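Local coordinates for protein beta-L-arabinobiosidase (Bacteroides thetaiotaomicron, PDB 5MQR) that hydrolyses glycosidic bonds, probably as an arabinofuranosidase that helps a gut bacterium break down plant pectin, and may also have sialidase activity, at residues Glu191-Lys194 / Asp195-Gly199; Lys221-Asp225 / Arg226-Lys230; Leu240-Met243 / Gln244-Glu247. All blocks are in the same frame, centred on the assembly; numbering follows the deposited sequence.

Contact 1 (Glu191-Lys194 / Asp195-Gly199)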
ATOM      1  N   GLU A 191      26.393  17.902  29.604  1.00 32.12           N
ATOM      2  CA  GLU A 191      25.612  18.575  28.600  1.00 32.58           C
ATOM      3  C   GLU A 191      26.340  18.509  27.271  1.00 32.53           C
ATOM      4  O   GLU A 191      27.560  18.644  27.225  1.00 32.16           O
ATOM      5  CB  GLU A 191      25.378  20.029  28.982  1.00 33.75           C
ATOM      6  CG  GLU A 191      24.480  20.737  27.963  1.00 34.33           C
ATOM      7  CD  GLU A 191      23.847  22.005  28.484  1.00 35.24           C
ATOM      8  OE1 GLU A 191      24.131  22.398  29.640  1.00 36.84           O
ATOM      9  OE2 GLU A 191      23.061  22.611  27.731  1.00 35.08           O
ATOM     10  N   ILE A 192      25.586  18.281  26.207  1.00 32.38           N
ATOM     11  CA  ILE A 192      26.064  18.507  24.856  1.00 33.54           C
ATOM     12  C   ILE A 192      25.519  19.862  24.346  1.00 34.89           C
ATOM     13  O   ILE A 192      24.315  20.112  24.357  1.00 33.88           O
ATOM     14  CB  ILE A 192      25.667  17.358  23.923  1.00 32.91           C
ATOM     15  CG1 ILE A 192      26.356  16.054  24.364  1.00 32.61           C
ATOM     16  CG2 ILE A 192      26.036  17.697  22.474  1.00 33.01           C
ATOM     17  CD1 ILE A 192      25.637  14.808  23.885  1.00 32.18           C
ATOM     18  N   LYS A 193      26.422  20.729  23.905  1.00 37.62           N
ATOM     19  CA  LYS A 193      26.059  22.096  23.488  1.00 40.78           C
ATOM     20  C   LYS A 193      25.867  22.223  21.982  1.00 41.30           C
ATOM     21  O   LYS A 193      26.306  21.362  21.219  1.00 39.63           O
ATOM     22  CB  LYS A 193      27.077  23.093  24.046  1.00 42.83           C
ATOM     23  CG  LYS A 193      26.782  23.435  25.507  1.00 45.22           C
ATOM     24  CD  LYS A 193      28.030  23.563  26.367  1.00 47.90           C
ATOM     25  CE  LYS A 193      27.861  24.680  27.401  1.00 50.74           C
ATOM     26  NZ  LYS A 193      29.083  24.874  28.234  1.00 52.10           N
ATOM     27  N   LYS A 194      25.163  23.277  21.567  1.00 44.97           N
ATOM     28  CA  LYS A 194      24.856  23.488  20.130  1.00 47.49           C
ATOM     29  C   LYS A 194      26.115  23.488  19.268  1.00 46.46           C
ATOM     30  O   LYS A 194      26.123  22.926  18.160  1.00 45.26           O
ATOM     31  CB  LYS A 194      24.067  24.789  19.887  1.00 51.12           C
ATOM     32  CG  LYS A 194      22.583  24.547  19.622  1.00 54.83           C
ATOM     33  CD  LYS A 194      21.756  25.833  19.722  1.00 57.88           C
ATOM     34  CE  LYS A 194      20.423  25.630  20.452  1.00 59.64           C
ATOM     35  NZ  LYS A 194      19.954  26.945  21.015  1.00 62.63           N
ATOM     36  N   ASP A 195      27.175  24.084  19.818  1.00 45.35           N
ATOM     37  CA  ASP A 195      28.443  24.227  19.117  1.00 45.09           C
ATOM     38  C   ASP A 195      29.300  22.955  19.054  1.00 43.41           C
ATOM     39  O   ASP A 195      30.445  23.019  18.610  1.00 44.16           O
ATOM     40  CB  ASP A 195      29.245  25.408  19.714  1.00 46.34           C
ATOM     41  CG  ASP A 195      29.670  25.185  21.175  1.00 46.87           C
ATOM     42  OD1 ASP A 195      29.786  24.031  21.626  1.00 46.46           O
ATOM     43  OD2 ASP A 195      29.884  26.186  21.885  1.00 48.81           O
ATOM     44  N   GLY A 196      28.791  21.814  19.520  1.00 41.84           N
ATOM     45  CA  GLY A 196      29.565  20.562  19.504  1.00 40.17           C
ATOM     46  C   GLY A 196      30.430  20.313  20.738  1.00 38.73           C
ATOM     47  O   GLY A 196      30.824  19.179  20.979  1.00 38.84           O
ATOM     48  N   SER A 197      30.730  21.347  21.523  1.00 37.72           N
ATOM     49  CA  SER A 197      31.483  21.156  22.778  1.00 37.05           C
ATOM     50  C   SER A 197      30.648  20.436  23.858  1.00 35.44           C
ATOM     51  O   SER A 197      29.415  20.359  23.783  1.00 35.09           O
ATOM     52  CB  SER A 197      32.053  22.489  23.310  1.00 37.31           C
ATOM     53  OG  SER A 197      31.041  23.329  23.810  1.00 37.90           O
ATOM     54  N   PHE A 198      31.353  19.904  24.842  1.00 34.43           N
ATOM     55  CA  PHE A 198      30.754  19.293  26.024  1.00 33.34           C
ATOM     56  C   PHE A 198      30.936  20.166  27.263  1.00 33.45           C
ATOM     57  O   PHE A 198      31.947  20.864  27.426  1.00 33.72           O
ATOM     58  CB  PHE A 198      31.394  17.933  26.313  1.00 32.78           C
ATOM     59  CG  PHE A 198      31.414  16.975  25.148  1.00 31.83           C
ATOM     60  CD1 PHE A 198      30.416  16.966  24.185  1.00 31.03           C
ATOM     61  CD2 PHE A 198      32.431  16.030  25.058  1.00 31.52           C
ATOM     62  CE1 PHE A 198      30.458  16.074  23.137  1.00 30.26           C
ATOM     63  CE2 PHE A 198      32.468  15.122  24.028  1.00 30.70           C
ATOM     64  CZ  PHE A 198      31.481  15.141  23.065  1.00 30.52           C
ATOM     65  N   GLY A 199      29.958  20.101  28.159  1.00 32.62           N
ATOM     66  CA  GLY A 199      30.101  20.657  29.496  1.00 32.65           C
ATOM     67  C   GLY A 199      30.842  19.705  30.412  1.00 32.09           C
ATOM     68  O   GLY A 199      31.239  18.607  29.989  1.00 30.75           O
TER
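K193 sits opposite two residues at once, G196 and S197, so the hairpin end carries a bulge. G196 N donates to K193 O at 3.0 Å, arriving from well above the carbonyl plane, while K193 N returns a nearly straight bond to S197 O, also 3.0 Å. This is a type I turn with a classic G1 bulge: G196 takes a positive phi (89°), which suits a residue without a side chain. The hairpin links strand 186-192 to 202-206, an edge strand of one four-stranded propeller blade. D195 closes an Asx turn over the next two residues. Its CG lies between backbone N and carbonyl carbon (chi1 65°), and OD1 takes two bonds from S197: from N at 2.8 Å, and from OG at 2.6 Å on the syn lone pair. K193 CB lies 3.8 Å from D195 OD1, and the rest of that bent chain runs past S197 OG. Further along, G199 N bonds to E191 O at 3.0 Å, making I192 and F198 a non-hydrogen-bonded pair. Their side chains point the same way, I192 CG1 obliquely 4.2 Å from F198 CD1, and both pack on L107 of the adjacent blade.

Contact 2 (Lys221-Asp225 / Arg226-Lys230)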
ATOM      1  N   LYS A 221      24.608  18.975  41.361  1.00 40.95           N
ATOM      2  CA  LYS A 221      24.106  20.169  42.004  1.00 42.82           C
ATOM      3  C   LYS A 221      25.191  21.225  42.252  1.00 43.99           C
ATOM      4  O   LYS A 221      24.863  22.335  42.632  1.00 44.38           O
ATOM      5  CB  LYS A 221      23.385  19.830  43.316  1.00 44.17           C
ATOM      6  CG  LYS A 221      22.072  19.052  43.146  1.00 44.38           C
ATOM      7  CD  LYS A 221      21.194  19.187  44.401  1.00 45.86           C
ATOM      8  CE  LYS A 221      20.473  17.907  44.818  1.00 46.06           C
ATOM      9  NZ  LYS A 221      19.074  17.805  44.362  1.00 45.78           N
ATOM     10  N   LYS A 222      26.464  20.898  42.048  1.00 44.18           N
ATOM     11  CA  LYS A 222      27.525  21.878  42.255  1.00 45.86           C
ATOM     12  C   LYS A 222      27.730  22.785  41.058  1.00 44.48           C
ATOM     13  O   LYS A 222      28.397  23.811  41.190  1.00 44.35           O
ATOM     14  CB  LYS A 222      28.848  21.200  42.605  1.00 47.73           C
ATOM     15  CG  LYS A 222      28.779  20.335  43.857  1.00 49.54           C
ATOM     16  CD  LYS A 222      28.761  21.156  45.137  1.00 51.89           C
ATOM     17  CE  LYS A 222      27.653  20.680  46.074  1.00 53.31           C
ATOM     18  NZ  LYS A 222      27.988  21.082  47.458  1.00 54.65           N
ATOM     19  N   SER A 223      27.185  22.414  39.901  1.00 42.49           N
ATOM     20  CA  SER A 223      27.245  23.284  38.729  1.00 42.28           C
ATOM     21  C   SER A 223      26.607  24.626  39.029  1.00 43.44           C
ATOM     22  O   SER A 223      25.562  24.690  39.660  1.00 43.22           O
ATOM     23  CB  SER A 223      26.513  22.667  37.537  1.00 40.79           C
ATOM     24  OG  SER A 223      26.585  23.495  36.391  1.00 40.13           O
ATOM     25  N   LYS A 224      27.236  25.688  38.543  1.00 44.80           N
ATOM     26  CA  LYS A 224      26.671  27.041  38.621  1.00 46.60           C
ATOM     27  C   LYS A 224      25.710  27.361  37.471  1.00 45.20           C
ATOM     28  O   LYS A 224      25.179  28.465  37.394  1.00 44.92           O
ATOM     29  CB  LYS A 224      27.792  28.052  38.643  1.00 48.84           C
ATOM     30  CG  LYS A 224      28.631  27.953  39.895  1.00 51.23           C
ATOM     31  CD  LYS A 224      30.088  28.221  39.580  1.00 53.27           C
ATOM     32  CE  LYS A 224      30.808  28.766  40.802  1.00 55.88           C
ATOM     33  NZ  LYS A 224      32.177  29.227  40.430  1.00 57.49           N
ATOM     34  N   ASP A 225      25.487  26.385  36.591  1.00 43.71           N
ATOM     35  CA  ASP A 225      24.539  26.507  35.495  1.00 43.47           C
ATOM     36  C   ASP A 225      23.178  25.996  35.994  1.00 43.15           C
ATOM     37  O   ASP A 225      22.903  24.809  35.993  1.00 42.48           O
ATOM     38  CB  ASP A 225      25.095  25.731  34.300  1.00 42.33           C
ATOM     39  CG  ASP A 225      24.330  25.957  33.020  1.00 42.54           C
ATOM     40  OD1 ASP A 225      23.098  26.205  33.036  1.00 42.77           O
ATOM     41  OD2 ASP A 225      24.977  25.824  31.958  1.00 42.75           O
ATOM     42  N   ARG A 226      22.337  26.915  36.439  1.00 44.76           N
ATOM     43  CA  ARG A 226      21.031  26.585  37.037  1.00 45.66           C
ATOM     44  C   ARG A 226      20.178  25.727  36.142  1.00 42.75           C
ATOM     45  O   ARG A 226      19.500  24.835  36.626  1.00 41.98           O
ATOM     46  CB  ARG A 226      20.231  27.847  37.388  1.00 48.60           C
ATOM     47  CG  ARG A 226      20.746  28.590  38.616  1.00 52.89           C
ATOM     48  CD  ARG A 226      19.739  29.648  39.057  1.00 56.76           C
ATOM     49  NE  ARG A 226      20.103  30.310  40.315  1.00 61.27           N
ATOM     50  CZ  ARG A 226      19.267  31.033  41.093  1.00 65.18           C
ATOM     51  NH1 ARG A 226      17.967  31.196  40.776  1.00 65.71           N
ATOM     52  NH2 ARG A 226      19.730  31.604  42.217  1.00 66.16           N
ATOM     53  N   GLU A 227      20.191  26.032  34.848  1.00 40.84           N
ATOM     54  CA  GLU A 227      19.361  25.326  33.880  1.00 39.40           C
ATOM     55  C   GLU A 227      19.851  23.908  33.598  1.00 37.38           C
ATOM     56  O   GLU A 227      19.045  23.033  33.305  1.00 36.53           O
ATOM     57  CB  GLU A 227      19.224  26.129  32.575  1.00 39.58           C
ATOM     58  CG  GLU A 227      18.399  27.406  32.742  1.00 41.21           C
ATOM     59  CD  GLU A 227      16.967  27.151  33.204  1.00 41.25           C
ATOM     60  OE1 GLU A 227      16.279  26.288  32.595  1.00 40.94           O
ATOM     61  OE2 GLU A 227      16.550  27.812  34.179  1.00 42.08           O
ATOM     62  N   PHE A 228      21.167  23.691  33.684  1.00 36.41           N
ATOM     63  CA  PHE A 228      21.726  22.341  33.639  1.00 35.12           C
ATOM     64  C   PHE A 228      21.258  21.526  34.863  1.00 34.92           C
ATOM     65  O   PHE A 228      20.836  20.407  34.712  1.00 33.68           O
ATOM     66  CB  PHE A 228      23.255  22.389  33.563  1.00 34.45           C
ATOM     67  CG  PHE A 228      23.902  21.071  33.777  1.00 33.47           C
ATOM     68  CD1 PHE A 228      23.956  20.149  32.751  1.00 32.49           C
ATOM     69  CD2 PHE A 228      24.437  20.735  35.019  1.00 33.68           C
ATOM     70  CE1 PHE A 228      24.544  18.913  32.946  1.00 31.93           C
ATOM     71  CE2 PHE A 228      25.032  19.505  35.223  1.00 33.18           C
ATOM     72  CZ  PHE A 228      25.082  18.589  34.178  1.00 32.29           C
ATOM     73  N   VAL A 229      21.335  22.112  36.055  1.00 35.93           N
ATOM     74  CA  VAL A 229      20.902  21.452  37.279  1.00 36.82           C
ATOM     75  C   VAL A 229      19.434  21.052  37.162  1.00 37.16           C
ATOM     76  O   VAL A 229      19.085  19.913  37.461  1.00 36.67           O
ATOM     77  CB  VAL A 229      21.148  22.332  38.540  1.00 38.07           C
ATOM     78  CG1 VAL A 229      20.517  21.712  39.798  1.00 38.32           C
ATOM     79  CG2 VAL A 229      22.641  22.553  38.749  1.00 38.06           C
ATOM     80  N   LYS A 230      18.594  21.971  36.689  1.00 38.39           N
ATOM     81  CA  LYS A 230      17.169  21.680  36.451  1.00 39.15           C
ATOM     82  C   LYS A 230      16.962  20.542  35.466  1.00 37.09           C
ATOM     83  O   LYS A 230      16.050  19.744  35.647  1.00 36.29           O
ATOM     84  CB  LYS A 230      16.367  22.933  35.979  1.00 41.27           C
ATOM     85  CG  LYS A 230      15.904  23.826  37.130  1.00 44.41           C
ATOM     86  CD  LYS A 230      15.466  25.261  36.753  1.00 46.57           C
ATOM     87  CE  LYS A 230      15.890  26.219  37.879  1.00 49.25           C
ATOM     88  NZ  LYS A 230      15.348  27.618  37.826  1.00 51.48           N
TER
HETATM   89  O   HOH W   1      21.837  28.546  33.150  1.00 31.26           O
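The F228 ring and the D225 carboxylate cross at about a right angle as side chains, their planes 57° apart, with D225 CG 3.8 Å from F228 CB. The ring meets S223 obliquely, CD2 lying 3.8 Å from both CB and OG of S223. Beyond the segments the same ring meets Y202 and packs against V189 and E191 of strand 186-192, so it anchors the first turn of helix 226-236 to a propeller blade. The carboxylate approaches F228 N with its flat side: the bond from F228 N to D225 OD1, 3.2 Å, comes in 62° above the carboxylate plane and not from an edge. D225 is the N-cap residue, and with CG anti to N (chi1 -170°) OD1 reaches F228 N, the capping bond. A water donates to the same OD1 at 2.7 Å and makes a weak bond with E227 N. In the backbone, V229 N makes a nearly straight bond to D225 O (3.1 Å), the first regular turn of the helix. Just upstream, S223 forms an ST turn: its OG accepts from D225 N at 3.1 Å, setting the residue that caps the helix. V229 packs beside this approach, its CG2 3.7 Å from S223 O. The second carboxylate oxygen, OD2, is salt-bridged to R162. A carboxylate so placed, with the F228 N-H and a water on one oxygen and an arginine on the other, is probably held as the anion, R162 offsetting the nearby carboxylate of E191, and its negative charge would sit well at the positive end of the helix dipole.

Contact 3 (Leu240-Met243 / Gln244-Glu247)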
ATOM      1  N   LEU A 240       9.991   7.162  33.786  1.00 29.65           N
ATOM      2  CA  LEU A 240      10.409   6.459  32.577  1.00 29.00           C
ATOM      3  C   LEU A 240      11.941   6.336  32.449  1.00 28.40           C
ATOM      4  O   LEU A 240      12.441   5.373  31.868  1.00 27.28           O
ATOM      5  CB  LEU A 240       9.840   7.112  31.318  1.00 28.96           C
ATOM      6  CG  LEU A 240       8.318   7.200  31.238  1.00 29.62           C
ATOM      7  CD1 LEU A 240       7.952   7.768  29.886  1.00 29.45           C
ATOM      8  CD2 LEU A 240       7.660   5.843  31.454  1.00 29.81           C
ATOM      9  N   TYR A 241      12.664   7.316  32.977  1.00 28.53           N
ATOM     10  CA  TYR A 241      14.118   7.267  33.026  1.00 28.65           C
ATOM     11  C   TYR A 241      14.616   6.412  34.196  1.00 29.46           C
ATOM     12  O   TYR A 241      15.599   5.689  34.043  1.00 29.63           O
ATOM     13  CB  TYR A 241      14.718   8.695  33.018  1.00 28.47           C
ATOM     14  CG  TYR A 241      14.715   9.256  31.613  1.00 27.59           C
ATOM     15  CD1 TYR A 241      13.530   9.690  31.005  1.00 27.37           C
ATOM     16  CD2 TYR A 241      15.876   9.262  30.853  1.00 27.03           C
ATOM     17  CE1 TYR A 241      13.526  10.168  29.696  1.00 26.73           C
ATOM     18  CE2 TYR A 241      15.888   9.732  29.556  1.00 26.60           C
ATOM     19  CZ  TYR A 241      14.717  10.184  28.975  1.00 26.62           C
ATOM     20  OH  TYR A 241      14.764  10.623  27.665  1.00 26.05           O
HETATM   21  N   MSE A 242      13.929   6.436  35.340  1.00 30.51           N
HETATM   22  CA  MSE A 242      14.328   5.576  36.481  1.00 31.29           C
HETATM   23  C   MSE A 242      14.154   4.097  36.149  1.00 31.31           C
HETATM   24  O   MSE A 242      14.989   3.270  36.544  1.00 31.80           O
HETATM   25  CB  MSE A 242      13.602   5.948  37.761  1.00 32.08           C
HETATM   26  CG  MSE A 242      13.823   7.393  38.187  1.00 32.71           C
HETATM   27 SE   MSE A 242      15.718   7.757  38.477  1.00 33.64          SE
HETATM   28  CE  MSE A 242      16.168   8.514  36.717  1.00 32.66           C
HETATM   29  N   MSE A 243      13.139   3.760  35.351  1.00 31.20           N
HETATM   30  CA  MSE A 243      12.950   2.393  34.856  1.00 31.77           C
HETATM   31  C   MSE A 243      14.113   1.872  34.053  1.00 31.59           C
HETATM   32  O   MSE A 243      14.286   0.655  33.929  1.00 31.53           O
HETATM   33  CB  MSE A 243      11.723   2.283  33.959  1.00 31.96           C
HETATM   34  CG  MSE A 243      10.411   2.491  34.711  1.00 33.53           C
HETATM   35 SE   MSE A 243      10.097   1.123  36.093  1.00 36.95          SE
HETATM   36  CE  MSE A 243       9.520  -0.263  34.814  1.00 35.66           C
ATOM     37  N   GLN A 244      14.913   2.776  33.490  1.00 31.40           N
ATOM     38  CA  GLN A 244      16.066   2.406  32.670  1.00 30.55           C
ATOM     39  C   GLN A 244      17.369   2.476  33.427  1.00 30.33           C
ATOM     40  O   GLN A 244      18.423   2.384  32.826  1.00 30.76           O
ATOM     41  CB  GLN A 244      16.133   3.296  31.427  1.00 30.21           C
ATOM     42  CG  GLN A 244      14.878   3.231  30.574  1.00 30.17           C
ATOM     43  CD  GLN A 244      14.928   4.169  29.384  1.00 30.28           C
ATOM     44  OE1 GLN A 244      15.704   3.961  28.446  1.00 29.97           O
ATOM     45  NE2 GLN A 244      14.110   5.227  29.428  1.00 30.67           N
ATOM     46  N   TRP A 245      17.291   2.678  34.730  1.00 30.59           N
ATOM     47  CA  TRP A 245      18.448   2.671  35.622  1.00 31.10           C
ATOM     48  C   TRP A 245      18.472   1.448  36.553  1.00 30.95           C
ATOM     49  O   TRP A 245      19.400   1.295  37.336  1.00 31.58           O
ATOM     50  CB  TRP A 245      18.420   3.914  36.509  1.00 31.95           C
ATOM     51  CG  TRP A 245      18.836   5.225  35.875  1.00 32.24           C
ATOM     52  CD1 TRP A 245      18.959   5.522  34.537  1.00 31.78           C
ATOM     53  CD2 TRP A 245      19.117   6.434  36.582  1.00 32.70           C
ATOM     54  NE1 TRP A 245      19.334   6.842  34.382  1.00 32.26           N
ATOM     55  CE2 TRP A 245      19.421   7.424  35.621  1.00 32.80           C
ATOM     56  CE3 TRP A 245      19.135   6.778  37.942  1.00 33.41           C
ATOM     57  CZ2 TRP A 245      19.760   8.730  35.981  1.00 33.36           C
ATOM     58  CZ3 TRP A 245      19.469   8.070  38.303  1.00 33.89           C
ATOM     59  CH2 TRP A 245      19.786   9.034  37.329  1.00 33.99           C
ATOM     60  N   VAL A 246      17.462   0.589  36.476  1.00 30.71           N
ATOM     61  CA  VAL A 246      17.291  -0.500  37.451  1.00 31.63           C
ATOM     62  C   VAL A 246      18.404  -1.553  37.462  1.00 31.96           C
ATOM     63  O   VAL A 246      18.703  -2.114  38.518  1.00 33.05           O
ATOM     64  CB  VAL A 246      15.936  -1.208  37.270  1.00 31.30           C
ATOM     65  CG1 VAL A 246      15.880  -1.982  35.928  1.00 30.25           C
ATOM     66  CG2 VAL A 246      15.618  -2.100  38.480  1.00 31.60           C
ATOM     67  N   GLU A 247      19.025  -1.807  36.315  1.00 31.45           N
ATOM     68  CA  GLU A 247      20.074  -2.815  36.263  1.00 32.49           C
ATOM     69  C   GLU A 247      21.365  -2.416  36.953  1.00 32.99           C
ATOM     70  O   GLU A 247      22.052  -3.304  37.439  1.00 33.68           O
ATOM     71  CB  GLU A 247      20.381  -3.242  34.833  1.00 32.43           C
ATOM     72  CG  GLU A 247      19.219  -3.927  34.157  1.00 32.63           C
ATOM     73  CD  GLU A 247      19.521  -4.261  32.713  1.00 33.02           C
ATOM     74  OE1 GLU A 247      20.458  -5.059  32.511  1.00 34.66           O
ATOM     75  OE2 GLU A 247      18.827  -3.762  31.788  1.00 31.80           O
TER
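M242, modelled as selenomethionine, curls over the indole of W245 two bends down its chain. With chi1 and chi2 both near -60° and chi3 at 96°, the terminal CE sits 3.4 Å from the centroid of the W245 six-membered ring, almost exactly on the ring normal. This is a CH-pi contact, and SE, on the same face, makes a Met-aromatic one, 3.6 Å from W245 CE3. Towards the pyrrole side Y241 O comes to 3.4 Å from W245 CD1. The chain reverses here in a type I turn from M242 to W245, closed by W245 N on M242 O at 3.0 Å, and Q244 N bonds to Y241 O. Both donors come from above the carbonyl planes. Q244 reaches back along the helix: CG is anti to the carbonyl carbon, the chain then extends (chi2 177°), and NE2 meets L240 O at 3.0 Å, nearly straight and within its own amide plane. With Q244 N turned to Y241 O, this side chain takes over the L240 carbonyl. Outside, R187 makes a cation-pi contact with W245. Q244 OE1 accepts from R373 and NE2 also bonds to Q376, so the buried amide is fixed in rotation, and the arginine would probably polarise it into a stronger donor towards L240 O.

The three contacts follow one another along the chain, all within the N-terminal propeller region and on the same side of the chain's centre. Contact 1 is the hairpin between strands 186-192 and 202-206; contact 2 starts helix 226-236, and contact 3 lies on helix 239-242 and the loop that follows. Centres of contacts 1 and 2 are 15 Å apart and the two touch: R162 salt-bridges both E191 and D225, bringing together two carboxylates of like charge. Contact 3 is about 25 Å from contact 1 and 22 Å from contact 2, centre to centre, without touching either. Together they tie a helical excursion to the blade it follows.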